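Local coordinates for hypothetical 30.2 KD protein c25g10.02 IN chromosome I (Schizosaccharomyces pombe, PDB 1KCF), which resolves Holliday junctions as a homodimeric endonuclease, cutting four-way junctions at the point of strand exchange, and probably serves in mitochondrial DNA maintenance, at residues L6-L9 against Q10-K14; M228-S231 against A232-S236; M141-A144 against L145-E149; R120-S123 against G124-T127; E73-T76 against E77-L81. One frame throughout, in Å; residues are numbered along the deposited sequence.

Contact 1: L6-L9 against Q10-K14; sequences LSFL and QHICK
Gln10 lies back along helix 6-15 over the turn that holds Leu6 and Ser7. Its CB faces the carbonyl of Ser7. With CG set anti to its own carbonyl carbon (chi1 -51°), the chain swings toward the N-terminal end, and Gln10 CG comes to 2.9 Å from Leu6 O, a tight carbon-oxygen approach. The same oxygen accepts the backbone bond from Gln10 N at 3.0 Å. Further out the extended chain carries CD past that carbonyl, and the amide then divides: Gln10 OE1 turns toward the backbone of Ser7, 3.5 Å from Ser7 CA, while Gln10 NE2 lies against the isobutyl group of Leu6, 3.8 Å from Leu6 CD2.

A different face of the helix is apolar. Ile12 CD1 sits over one face of the Phe8 ring, 4.2 Å from its centroid and 27° off the normal, a CH-pi contact whose nearest ring atom is Phe8 CE2. Successive i to i+4 backbone bonds join the segments, from Ile12 N to Phe8 O at 3.0 Å and from Cys13 N to Leu9 O likewise.

The helix belongs to the SAP region, and its buried side packs on helix 26-33, where Leu9 meets Leu27 and Leu28 and Ile12 meets Ile31. Helix 224-253 lies beside the Phe8-Ile12 pair, Phe8 touching Phe251 and Ile12 touching Tyr248.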
loop_
_atom_site.group_PDB
_atom_site.type_symbol
_atom_site.label_atom_id
_atom_site.label_comp_id
_atom_site.label_asym_id
_atom_site.label_seq_id
_atom_site.Cartn_x
_atom_site.Cartn_y
_atom_site.Cartn_z
ATOM N N LEU A 6 -18.542 34.168 -7.047
ATOM C CA LEU A 6 -17.577 33.092 -6.863
ATOM C C LEU A 6 -17.679 32.533 -5.449
ATOM O O LEU A 6 -17.603 31.325 -5.237
ATOM C CB LEU A 6 -16.153 33.603 -7.099
ATOM C CG LEU A 6 -15.070 32.528 -6.982
ATOM C CD1 LEU A 6 -15.213 31.551 -8.139
ATOM C CD2 LEU A 6 -13.690 33.164 -6.986
ATOM N N SER A 7 -17.853 33.429 -4.486
ATOM C CA SER A 7 -17.960 33.055 -3.086
ATOM C C SER A 7 -19.098 32.076 -2.803
ATOM O O SER A 7 -18.971 31.203 -1.945
ATOM C CB SER A 7 -18.132 34.313 -2.234
ATOM O OG SER A 7 -19.132 35.157 -2.781
ATOM N N PHE A 8 -20.208 32.221 -3.521
ATOM C CA PHE A 8 -21.355 31.340 -3.333
ATOM C C PHE A 8 -21.053 29.943 -3.861
ATOM O O PHE A 8 -21.461 28.944 -3.269
ATOM C CB PHE A 8 -22.591 31.909 -4.040
ATOM C CG PHE A 8 -23.830 31.075 -3.858
ATOM C CD1 PHE A 8 -24.276 30.738 -2.584
ATOM C CD2 PHE A 8 -24.548 30.620 -4.959
ATOM C CE1 PHE A 8 -25.419 29.957 -2.410
ATOM C CE2 PHE A 8 -25.692 29.839 -4.794
ATOM C CZ PHE A 8 -26.126 29.507 -3.517
ATOM N N LEU A 9 -20.336 29.879 -4.978
ATOM C CA LEU A 9 -19.970 28.599 -5.568
ATOM C C LEU A 9 -19.009 27.858 -4.649
ATOM O O LEU A 9 -19.077 26.636 -4.518
ATOM C CB LEU A 9 -19.318 28.808 -6.935
ATOM C CG LEU A 9 -20.239 29.318 -8.042
ATOM C CD1 LEU A 9 -19.432 29.548 -9.309
ATOM C CD2 LEU A 9 -21.352 28.306 -8.286
ATOM N N GLN A 10 -18.112 28.604 -4.017
ATOM C CA GLN A 10 -17.144 28.022 -3.098
ATOM C C GLN A 10 -17.894 27.451 -1.898
ATOM O O GLN A 10 -17.506 26.425 -1.335
ATOM C CB GLN A 10 -16.151 29.089 -2.624
ATOM C CG GLN A 10 -15.506 29.885 -3.749
ATOM C CD GLN A 10 -14.519 30.925 -3.248
ATOM O OE1 GLN A 10 -14.800 31.661 -2.299
ATOM N NE2 GLN A 10 -13.359 31.001 -3.893
ATOM N N HIS A 11 -18.971 28.126 -1.508
ATOM C CA HIS A 11 -19.777 27.685 -0.378
ATOM C C HIS A 11 -20.432 26.352 -0.719
ATOM O O HIS A 11 -20.446 25.428 0.096
ATOM C CB HIS A 11 -20.850 28.727 -0.053
ATOM C CG HIS A 11 -21.736 28.342 1.089
ATOM N ND1 HIS A 11 -21.264 28.166 2.373
ATOM C CD2 HIS A 11 -23.065 28.076 1.139
ATOM C CE1 HIS A 11 -22.261 27.810 3.163
ATOM N NE2 HIS A 11 -23.365 27.748 2.439
ATOM N N ILE A 12 -20.970 26.262 -1.931
ATOM C CA ILE A 12 -21.613 25.043 -2.403
ATOM C C ILE A 12 -20.604 23.891 -2.412
ATOM O O ILE A 12 -20.933 22.758 -2.045
ATOM C CB ILE A 12 -22.189 25.236 -3.831
ATOM C CG1 ILE A 12 -23.344 26.243 -3.787
ATOM C CG2 ILE A 12 -22.658 23.904 -4.403
ATOM C CD1 ILE A 12 -24.009 26.484 -5.126
ATOM N N CYS A 13 -19.376 24.183 -2.830
ATOM C CA CYS A 13 -18.333 23.166 -2.871
ATOM C C CYS A 13 -18.058 22.626 -1.475
ATOM O O CYS A 13 -17.862 21.425 -1.293
ATOM C CB CYS A 13 -17.050 23.736 -3.481
ATOM S SG CYS A 13 -17.131 23.914 -5.285
ATOM N N LYS A 14 -18.058 23.516 -0.489
ATOM C CA LYS A 14 -17.820 23.113 0.888
ATOM C C LYS A 14 -18.987 22.288 1.421
ATOM O O LYS A 14 -18.795 21.396 2.245
ATOM C CB LYS A 14 -17.614 24.341 1.777
ATOM C CG LYS A 14 -17.528 24.013 3.258
ATOM C CD LYS A 14 -17.293 25.255 4.110
ATOM C CE LYS A 14 -15.926 25.862 3.843
ATOM N NZ LYS A 14 -15.677 27.055 4.694
#

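Contact 2: M228-S231 against A232-S236; sequences MADS and ALIAS
Asp230 and Ile234 stand one turn apart on helix 224-253 of the RNase H-like fold that this resolvase shares with RuvC. Asp230 OD2 and Ile234 CD1 are 4.3 Å apart, the methyl lying near the carboxylate. Asp230 binds magnesium together with Asp46, whose side chain lies about 3 Å away at the nearest atoms. Asp230 OD1 is held by a salt bridge from Arg191 and a hydrogen bond with Tyr172, partners that probably fix the rotation of this carboxylate.

Leu233 leaves the helix in another direction, toward helix 191-200, and it leans back on the preceding turn: Leu233 CG, anti to its own carbonyl carbon (chi1 -70°), comes to 3.2 Å from Ala229 O. That oxygen also receives Leu233 N at 2.9 Å. Ile234 is turned in the same sense, its CG1 resting 3.3 Å from Asp230 O. Ala229 packs on Val195 and Ala232 on Trp70. Ser231 OG, partnered by the hydroxyl of Ser53, lies near strand 42-47, where the Ser231 side chain touches Asp46.

The straightest backbone bond runs from Ala235 N to Ser231 O, at 178°. At the next residue, Ala232 O is gripped twice, by Ser236 N at 3.0 Å and Ser236 OG at 2.8 Å, the two donors coming from opposite faces of the carbonyl plane.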
loop_
_atom_site.group_PDB
_atom_site.type_symbol
_atom_site.label_atom_id
_atom_site.label_comp_id
_atom_site.label_asym_id
_atom_site.label_seq_id
_atom_site.Cartn_x
_atom_site.Cartn_y
_atom_site.Cartn_z
ATOM N N MET A 228 -14.857 7.059 17.398
ATOM C CA MET A 228 -16.134 6.648 16.813
ATOM C C MET A 228 -16.816 7.844 16.160
ATOM O O MET A 228 -17.416 7.731 15.091
ATOM C CB MET A 228 -17.079 6.081 17.881
ATOM C CG MET A 228 -16.629 4.787 18.535
ATOM S SD MET A 228 -17.966 4.037 19.497
ATOM C CE MET A 228 -17.924 5.001 20.974
ATOM N N ALA A 229 -16.735 8.990 16.823
ATOM C CA ALA A 229 -17.347 10.204 16.312
ATOM C C ALA A 229 -16.691 10.554 14.987
ATOM O O ALA A 229 -17.354 11.000 14.052
ATOM C CB ALA A 229 -17.168 11.344 17.310
ATOM N N ASP A 230 -15.388 10.326 14.903
ATOM C CA ASP A 230 -14.657 10.629 13.683
ATOM C C ASP A 230 -15.227 9.879 12.477
ATOM O O ASP A 230 -15.551 10.493 11.460
ATOM C CB ASP A 230 -13.180 10.287 13.853
ATOM C CG ASP A 230 -12.282 11.198 13.046
ATOM O OD1 ASP A 230 -12.244 12.406 13.366
ATOM O OD2 ASP A 230 -11.629 10.715 12.092
ATOM N N SER A 231 -15.358 8.558 12.580
ATOM C CA SER A 231 -15.892 7.790 11.459
ATOM C C SER A 231 -17.356 8.126 11.181
ATOM O O SER A 231 -17.798 8.089 10.033
ATOM C CB SER A 231 -15.731 6.277 11.696
ATOM O OG SER A 231 -16.473 5.832 12.819
ATOM N N ALA A 232 -18.111 8.456 12.226
ATOM C CA ALA A 232 -19.518 8.797 12.048
ATOM C C ALA A 232 -19.644 10.112 11.271
ATOM O O ALA A 232 -20.548 10.274 10.456
ATOM C CB ALA A 232 -20.210 8.913 13.404
ATOM N N LEU A 233 -18.734 11.049 11.522
ATOM C CA LEU A 233 -18.762 12.335 10.823
ATOM C C LEU A 233 -18.322 12.169 9.377
ATOM O O LEU A 233 -18.724 12.943 8.505
ATOM C CB LEU A 233 -17.860 13.355 11.521
ATOM C CG LEU A 233 -18.331 13.867 12.882
ATOM C CD1 LEU A 233 -17.197 14.601 13.563
ATOM C CD2 LEU A 233 -19.538 14.779 12.699
ATOM N N ILE A 234 -17.494 11.163 9.123
ATOM C CA ILE A 234 -17.033 10.898 7.767
ATOM C C ILE A 234 -18.208 10.391 6.932
ATOM O O ILE A 234 -18.541 10.972 5.900
ATOM C CB ILE A 234 -15.903 9.840 7.759
ATOM C CG1 ILE A 234 -14.611 10.449 8.316
ATOM C CG2 ILE A 234 -15.676 9.318 6.350
ATOM C CD1 ILE A 234 -13.468 9.446 8.448
ATOM N N ALA A 235 -18.836 9.313 7.397
ATOM C CA ALA A 235 -19.971 8.713 6.699
ATOM C C ALA A 235 -21.144 9.673 6.545
ATOM O O ALA A 235 -21.603 9.921 5.429
ATOM C CB ALA A 235 -20.435 7.462 7.433
ATOM N N SER A 236 -21.634 10.208 7.662
ATOM C CA SER A 236 -22.770 11.120 7.612
ATOM C C SER A 236 -22.440 12.371 6.809
ATOM O O SER A 236 -23.290 12.898 6.090
ATOM C CB SER A 236 -23.224 11.504 9.024
ATOM O OG SER A 236 -22.263 12.302 9.688
#

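Contact 3: M141-A144 against L145-E149; sequences MLYA and LHYAE
Leu145 N donates a hydrogen bond to Met141 O at 2.9 Å in a nearly straight line (171°), one of four i to i+4 links that join the two segments within helix 128-151. Leu145 CG also leans on that carbonyl, 3.3 Å from Met141 O.

Tyr143 and Tyr147, one turn apart, lie side by side and point the same way. Their rings do not stack: Tyr147 CE1 comes to the edge of the Tyr143 ring, near its plane, 3.6 Å from Tyr143 CD1. Tyr147 is steered there by its first torsion (chi1 -82°), with CG beside its backbone N, and this also brings Tyr147 CD1 to 3.4 Å from Tyr143 O, the oxygen lying at the ring edge, in its plane. One face of Tyr147 is met by His146 ND1, 3.5 Å above the plane and offset toward the rim. The outer polar ends are fixed by other parts of the chain, Tyr143 OH by the hydroxyl of Ser165 and His146 NE2 by Pro161 O. Replacing Tyr147 with an alanine would probably open a gap beside the Tyr143 edge and leave His146 ND1 without the ring face it meets.

The small Ala144 and Ala148 face the dimer interface, where they meet Met141 and Leu145 of the second subunit. On their own chain, Met141 and Leu145 pack against helix 91-109, Leu142 and Tyr143 touch Met116 on strand 113-118, and His146 rests with Tyr143 on Leu163 of strand 162-165.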
loop_
_atom_site.group_PDB
_atom_site.type_symbol
_atom_site.label_atom_id
_atom_site.label_comp_id
_atom_site.label_asym_id
_atom_site.label_seq_id
_atom_site.Cartn_x
_atom_site.Cartn_y
_atom_site.Cartn_z
ATOM N N MET A 141 -2.346 -1.000 0.535
ATOM C CA MET A 141 -2.679 -2.402 0.329
ATOM C C MET A 141 -4.176 -2.617 0.117
ATOM O O MET A 141 -4.576 -3.383 -0.763
ATOM C CB MET A 141 -2.170 -3.240 1.508
ATOM C CG MET A 141 -0.648 -3.187 1.658
ATOM S SD MET A 141 0.020 -4.318 2.895
ATOM C CE MET A 141 1.736 -4.417 2.379
ATOM N N LEU A 142 -4.997 -1.937 0.914
ATOM C CA LEU A 142 -6.445 -2.051 0.791
ATOM C C LEU A 142 -6.892 -1.620 -0.601
ATOM O O LEU A 142 -7.783 -2.229 -1.188
ATOM C CB LEU A 142 -7.145 -1.198 1.854
ATOM C CG LEU A 142 -7.056 -1.705 3.297
ATOM C CD1 LEU A 142 -7.795 -0.748 4.212
ATOM C CD2 LEU A 142 -7.658 -3.105 3.397
ATOM N N TYR A 143 -6.263 -0.572 -1.125
ATOM C CA TYR A 143 -6.582 -0.062 -2.454
ATOM C C TYR A 143 -6.199 -1.075 -3.532
ATOM O O TYR A 143 -6.956 -1.316 -4.481
ATOM C CB TYR A 143 -5.844 1.252 -2.700
ATOM C CG TYR A 143 -6.745 2.460 -2.679
ATOM C CD1 TYR A 143 -7.432 2.859 -3.825
ATOM C CD2 TYR A 143 -6.955 3.176 -1.500
ATOM C CE1 TYR A 143 -8.311 3.937 -3.799
ATOM C CE2 TYR A 143 -7.829 4.252 -1.459
ATOM C CZ TYR A 143 -8.505 4.627 -2.610
ATOM O OH TYR A 143 -9.384 5.683 -2.567
ATOM N N ALA A 144 -5.013 -1.660 -3.387
ATOM C CA ALA A 144 -4.550 -2.647 -4.343
ATOM C C ALA A 144 -5.515 -3.830 -4.348
ATOM O O ALA A 144 -5.949 -4.281 -5.409
ATOM C CB ALA A 144 -3.146 -3.112 -3.979
ATOM N N LEU A 145 -5.857 -4.329 -3.164
ATOM C CA LEU A 145 -6.769 -5.461 -3.070
ATOM C C LEU A 145 -8.126 -5.146 -3.697
ATOM O O LEU A 145 -8.712 -5.981 -4.383
ATOM C CB LEU A 145 -6.954 -5.882 -1.608
ATOM C CG LEU A 145 -5.726 -6.499 -0.930
ATOM C CD1 LEU A 145 -6.082 -6.946 0.475
ATOM C CD2 LEU A 145 -5.228 -7.679 -1.747
ATOM N N HIS A 146 -8.617 -3.934 -3.464
ATOM C CA HIS A 146 -9.907 -3.527 -4.005
ATOM C C HIS A 146 -9.907 -3.497 -5.531
ATOM O O HIS A 146 -10.770 -4.102 -6.170
ATOM C CB HIS A 146 -10.293 -2.153 -3.447
ATOM C CG HIS A 146 -11.507 -1.554 -4.088
ATOM N ND1 HIS A 146 -11.443 -0.782 -5.230
ATOM C CD2 HIS A 146 -12.817 -1.624 -3.755
ATOM C CE1 HIS A 146 -12.659 -0.404 -5.572
ATOM N NE2 HIS A 146 -13.513 -0.902 -4.693
ATOM N N TYR A 147 -8.941 -2.800 -6.119
ATOM C CA TYR A 147 -8.869 -2.712 -7.568
ATOM C C TYR A 147 -8.479 -4.014 -8.244
ATOM O O TYR A 147 -8.809 -4.233 -9.405
ATOM C CB TYR A 147 -7.927 -1.583 -7.992
ATOM C CG TYR A 147 -8.613 -0.242 -7.959
ATOM C CD1 TYR A 147 -8.585 0.553 -6.817
ATOM C CD2 TYR A 147 -9.356 0.204 -9.056
ATOM C CE1 TYR A 147 -9.285 1.754 -6.763
ATOM C CE2 TYR A 147 -10.062 1.404 -9.010
ATOM C CZ TYR A 147 -10.021 2.173 -7.863
ATOM O OH TYR A 147 -10.724 3.355 -7.807
ATOM N N ALA A 148 -7.782 -4.883 -7.525
ATOM C CA ALA A 148 -7.407 -6.166 -8.091
ATOM C C ALA A 148 -8.684 -6.997 -8.172
ATOM O O ALA A 148 -8.976 -7.611 -9.192
ATOM C CB ALA A 148 -6.385 -6.857 -7.199
ATOM N N GLU A 149 -9.445 -6.996 -7.084
ATOM C CA GLU A 149 -10.695 -7.740 -7.002
ATOM C C GLU A 149 -11.652 -7.210 -8.075
ATOM O O GLU A 149 -12.297 -7.977 -8.783
ATOM C CB GLU A 149 -11.322 -7.544 -5.620
ATOM C CG GLU A 149 -12.360 -8.577 -5.221
ATOM C CD GLU A 149 -11.738 -9.894 -4.785
ATOM O OE1 GLU A 149 -12.202 -10.467 -3.773
ATOM O OE2 GLU A 149 -10.790 -10.359 -5.456
#

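Contact 4: R120-S123 against G124-T127; sequences RYRS and GIAT
Gly124 follows Ser123 as the third residue of a tight reversal that opens at Arg122. Its N lies 3.0 Å from Arg122 O but points too poorly to bond. Ile125 N takes that carbonyl instead, at 3.0 Å and 145°, closing a beta turn from Arg122 to Ile125; the donor arrives from above the carbonyl plane, 50° out of it.

The Ile125 side chain runs alongside Arg122. CG1 is anti to the carbonyl carbon (chi1 -79°), and CD1 comes to the edge of the Arg122 guanidinium, near its plane, 4.3 Å from Arg122 NH1. The guanidinium is held mainly by other residues: Arg122 NH2 forms a salt bridge with Asp227, and Phe223 makes a cation-pi contact. The side chain of Arg122 is about 7 Å from that of the magnesium ligand Asp230 at the nearest atoms, so this loop, which links strand 113-118 to helix 128-151 in the RNase H-like fold, borders the metal site.

At Ala126 the backbone is extended and presents its carbonyl to Tyr121. Tyr121 OH donates to Ala126 O at 2.5 Å, a very short distance to be read with caution. The oxygen lies near the plane of the ring, at its edge, and Tyr121 CE1 is 3.2 Å from it. Tyr121 also meets Trp131 edge to face, which ties the loop to the first turns of the helix.

Thr127 is the N-cap residue. Its side chain turns away from the first segment, and Thr127 OG1 caps the helix by accepting from Glu130 N.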
loop_
_atom_site.group_PDB
_atom_site.type_symbol
_atom_site.label_atom_id
_atom_site.label_comp_id
_atom_site.label_asym_id
_atom_site.label_seq_id
_atom_site.Cartn_x
_atom_site.Cartn_y
_atom_site.Cartn_z
ATOM N N ARG A 120 -7.057 10.608 12.672
ATOM C CA ARG A 120 -6.321 11.790 13.101
ATOM C C ARG A 120 -5.115 11.316 13.912
ATOM O O ARG A 120 -5.247 10.460 14.780
ATOM C CB ARG A 120 -7.209 12.676 13.960
ATOM N N TYR A 121 -3.939 11.855 13.620
ATOM C CA TYR A 121 -2.743 11.468 14.362
ATOM C C TYR A 121 -2.795 11.950 15.818
ATOM O O TYR A 121 -3.297 13.037 16.104
ATOM C CB TYR A 121 -1.485 12.044 13.705
ATOM C CG TYR A 121 -0.225 11.800 14.511
ATOM C CD1 TYR A 121 0.388 10.544 14.524
ATOM C CD2 TYR A 121 0.340 12.816 15.285
ATOM C CE1 TYR A 121 1.532 10.309 15.290
ATOM C CE2 TYR A 121 1.483 12.594 16.056
ATOM C CZ TYR A 121 2.075 11.339 16.054
ATOM O OH TYR A 121 3.207 11.114 16.805
ATOM N N ARG A 122 -2.286 11.120 16.725
ATOM C CA ARG A 122 -2.204 11.445 18.149
ATOM C C ARG A 122 -0.797 11.069 18.592
ATOM O O ARG A 122 -0.380 9.933 18.393
ATOM C CB ARG A 122 -3.205 10.641 18.973
ATOM C CG ARG A 122 -4.621 11.127 18.892
ATOM C CD ARG A 122 -5.368 10.803 20.173
ATOM N NE ARG A 122 -6.808 10.958 19.996
ATOM C CZ ARG A 122 -7.577 10.075 19.363
ATOM N NH1 ARG A 122 -7.041 8.972 18.856
ATOM N NH2 ARG A 122 -8.880 10.298 19.237
ATOM N N SER A 123 -0.076 12.005 19.204
ATOM C CA SER A 123 1.297 11.733 19.618
ATOM C C SER A 123 1.429 10.553 20.573
ATOM O O SER A 123 2.490 9.948 20.669
ATOM C CB SER A 123 1.947 12.994 20.227
ATOM O OG SER A 123 1.340 13.394 21.449
ATOM N N GLY A 124 0.348 10.212 21.265
ATOM C CA GLY A 124 0.395 9.097 22.195
ATOM C C GLY A 124 0.398 7.726 21.536
ATOM O O GLY A 124 0.929 6.770 22.103
ATOM N N ILE A 125 -0.187 7.624 20.345
ATOM C CA ILE A 125 -0.258 6.352 19.633
ATOM C C ILE A 125 1.089 5.877 19.102
ATOM O O ILE A 125 1.472 4.730 19.317
ATOM C CB ILE A 125 -1.275 6.419 18.463
ATOM C CG1 ILE A 125 -2.693 6.262 19.016
ATOM C CG2 ILE A 125 -0.992 5.322 17.430
ATOM C CD1 ILE A 125 -3.782 6.346 17.970
ATOM N N ALA A 126 1.806 6.749 18.407
ATOM C CA ALA A 126 3.100 6.368 17.872
ATOM C C ALA A 126 3.844 7.581 17.357
ATOM O O ALA A 126 3.317 8.693 17.366
ATOM C CB ALA A 126 2.923 5.351 16.755
ATOM N N THR A 127 5.075 7.359 16.911
ATOM C CA THR A 127 5.901 8.437 16.392
ATOM C C THR A 127 5.390 8.794 15.011
ATOM O O THR A 127 4.624 8.035 14.416
ATOM C CB THR A 127 7.382 8.012 16.302
ATOM O OG1 THR A 127 7.534 6.997 15.304
ATOM C CG2 THR A 127 7.853 7.452 17.647
#

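Contact 5: E73-T76 against E77-L81; sequences ENLT and EKNGL
Glu73 bends at its second torsion (chi2 -72°), folding its carboxylate down upon the backbone between Asn79 and Gly80, while Asn79 holds CG between its own N and carbonyl carbon (chi1 55°), which turns its amide in toward the loop. The two meet in a compact loop after strand 65-73, built on a type I beta turn from Asn74 to Glu77.

Gly80 N donates to Glu73 OE2 at 3.1 Å and 162°, approaching from above the carboxylate plane. Asn79 CB lies 3.3 Å from the same oxygen, and Glu73 OE1 is hydrogen-bonded with Ser71 OG, so both carboxylate oxygens have partners. A glutamine here would probably weaken the hold on Gly80 N, since it lacks the negative charge and, with its NH2 turned that way, would set a donor against that N-H.

The amide of Asn79 draws the loop together. Its ND2 bonds to Glu77 O at 2.8 Å, nearly along the C=O axis, and reaches Asn74 O more weakly at 3.5 Å. Asn74 O also takes the turn's closing bond from Glu77 N at 3.1 Å. Asn79 OD1 accepts from Ile83 N and, weakly, from Leu81 N, the latter being an Asx-turn bond.

Apart from the polar network, Leu75 and Leu81 pack beside Phe52 and Leu101. They approach each other at Leu75 CD2 and Leu81 CD1, 4.4 Å apart.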
loop_
_atom_site.group_PDB
_atom_site.type_symbol
_atom_site.label_atom_id
_atom_site.label_comp_id
_atom_site.label_asym_id
_atom_site.label_seq_id
_atom_site.Cartn_x
_atom_site.Cartn_y
_atom_site.Cartn_z
ATOM N N GLU A 73 -11.756 -0.333 16.770
ATOM C CA GLU A 73 -11.058 -1.545 17.165
ATOM C C GLU A 73 -9.546 -1.408 17.203
ATOM O O GLU A 73 -8.967 -0.565 16.529
ATOM C CB GLU A 73 -11.420 -2.671 16.194
ATOM C CG GLU A 73 -12.910 -2.829 15.954
ATOM C CD GLU A 73 -13.635 -3.410 17.145
ATOM O OE1 GLU A 73 -14.885 -3.438 17.124
ATOM O OE2 GLU A 73 -12.954 -3.848 18.096
ATOM N N ASN A 74 -8.923 -2.258 18.008
ATOM C CA ASN A 74 -7.476 -2.292 18.127
ATOM C C ASN A 74 -7.101 -3.620 17.487
ATOM O O ASN A 74 -7.249 -4.676 18.099
ATOM C CB ASN A 74 -7.057 -2.258 19.596
ATOM C CG ASN A 74 -5.548 -2.238 19.772
ATOM O OD1 ASN A 74 -5.040 -1.797 20.803
ATOM N ND2 ASN A 74 -4.825 -2.722 18.767
ATOM N N LEU A 75 -6.638 -3.552 16.241
ATOM C CA LEU A 75 -6.274 -4.733 15.467
ATOM C C LEU A 75 -5.078 -5.515 16.014
ATOM O O LEU A 75 -4.648 -6.499 15.416
ATOM C CB LEU A 75 -6.019 -4.321 14.012
ATOM C CG LEU A 75 -7.131 -3.470 13.373
ATOM C CD1 LEU A 75 -6.808 -3.190 11.910
ATOM C CD2 LEU A 75 -8.468 -4.194 13.486
ATOM N N THR A 76 -4.547 -5.081 17.151
ATOM C CA THR A 76 -3.406 -5.746 17.774
ATOM C C THR A 76 -3.863 -6.684 18.888
ATOM O O THR A 76 -3.142 -7.606 19.272
ATOM C CB THR A 76 -2.415 -4.710 18.360
ATOM O OG1 THR A 76 -1.725 -4.057 17.289
ATOM C CG2 THR A 76 -1.402 -5.381 19.273
ATOM N N GLU A 77 -5.066 -6.442 19.399
ATOM C CA GLU A 77 -5.633 -7.252 20.471
ATOM C C GLU A 77 -6.943 -7.868 20.006
ATOM O O GLU A 77 -7.318 -7.741 18.840
ATOM C CB GLU A 77 -5.906 -6.385 21.705
ATOM C CG GLU A 77 -4.698 -5.631 22.235
ATOM C CD GLU A 77 -5.041 -4.779 23.444
ATOM O OE1 GLU A 77 -5.922 -3.900 23.323
ATOM O OE2 GLU A 77 -4.431 -4.987 24.515
ATOM N N LYS A 78 -7.637 -8.540 20.918
ATOM C CA LYS A 78 -8.918 -9.147 20.591
ATOM C C LYS A 78 -9.852 -8.005 20.213
ATOM O O LYS A 78 -9.919 -6.995 20.916
ATOM C CB LYS A 78 -9.465 -9.904 21.796
ATOM N N ASN A 79 -10.572 -8.160 19.108
ATOM C CA ASN A 79 -11.473 -7.112 18.649
ATOM C C ASN A 79 -12.753 -7.667 18.043
ATOM O O ASN A 79 -12.841 -8.853 17.737
ATOM C CB ASN A 79 -10.748 -6.242 17.625
ATOM C CG ASN A 79 -10.176 -7.056 16.482
ATOM O OD1 ASN A 79 -10.903 -7.492 15.591
ATOM N ND2 ASN A 79 -8.869 -7.280 16.514
ATOM N N GLY A 80 -13.737 -6.791 17.863
ATOM C CA GLY A 80 -15.011 -7.197 17.301
ATOM C C GLY A 80 -14.973 -7.663 15.858
ATOM O O GLY A 80 -15.914 -8.305 15.396
ATOM N N LEU A 81 -13.900 -7.347 15.137
ATOM C CA LEU A 81 -13.790 -7.762 13.743
ATOM C C LEU A 81 -13.237 -9.176 13.619
ATOM O O LEU A 81 -13.049 -9.686 12.514
ATOM C CB LEU A 81 -12.907 -6.784 12.960
ATOM C CG LEU A 81 -13.537 -5.408 12.712
ATOM C CD1 LEU A 81 -12.548 -4.494 12.000
ATOM C CD2 LEU A 81 -14.804 -5.576 11.883
#

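From the N terminus, contact 1 lies within helix 6-15 of the SAP region, its centre 23 Å from that of contact 2. Contact 5 follows strand 65-73 and closes a loop there before the chain enters helix 91-109. Contact 4 turns the chain after strand 113-118 and leads into helix 128-151, which carries contact 3 to the dimer interface. Contact 2 comes last, in the long helix 224-253, which also reaches back to contact 1. All five are local and follow one another along the chain, none nesting or crossing. The nearest pair is contacts 2 and 4, about 5 Å apart at the nearest atoms, contact 2 holding the metal ligand Asp230 and contact 4 bordering it.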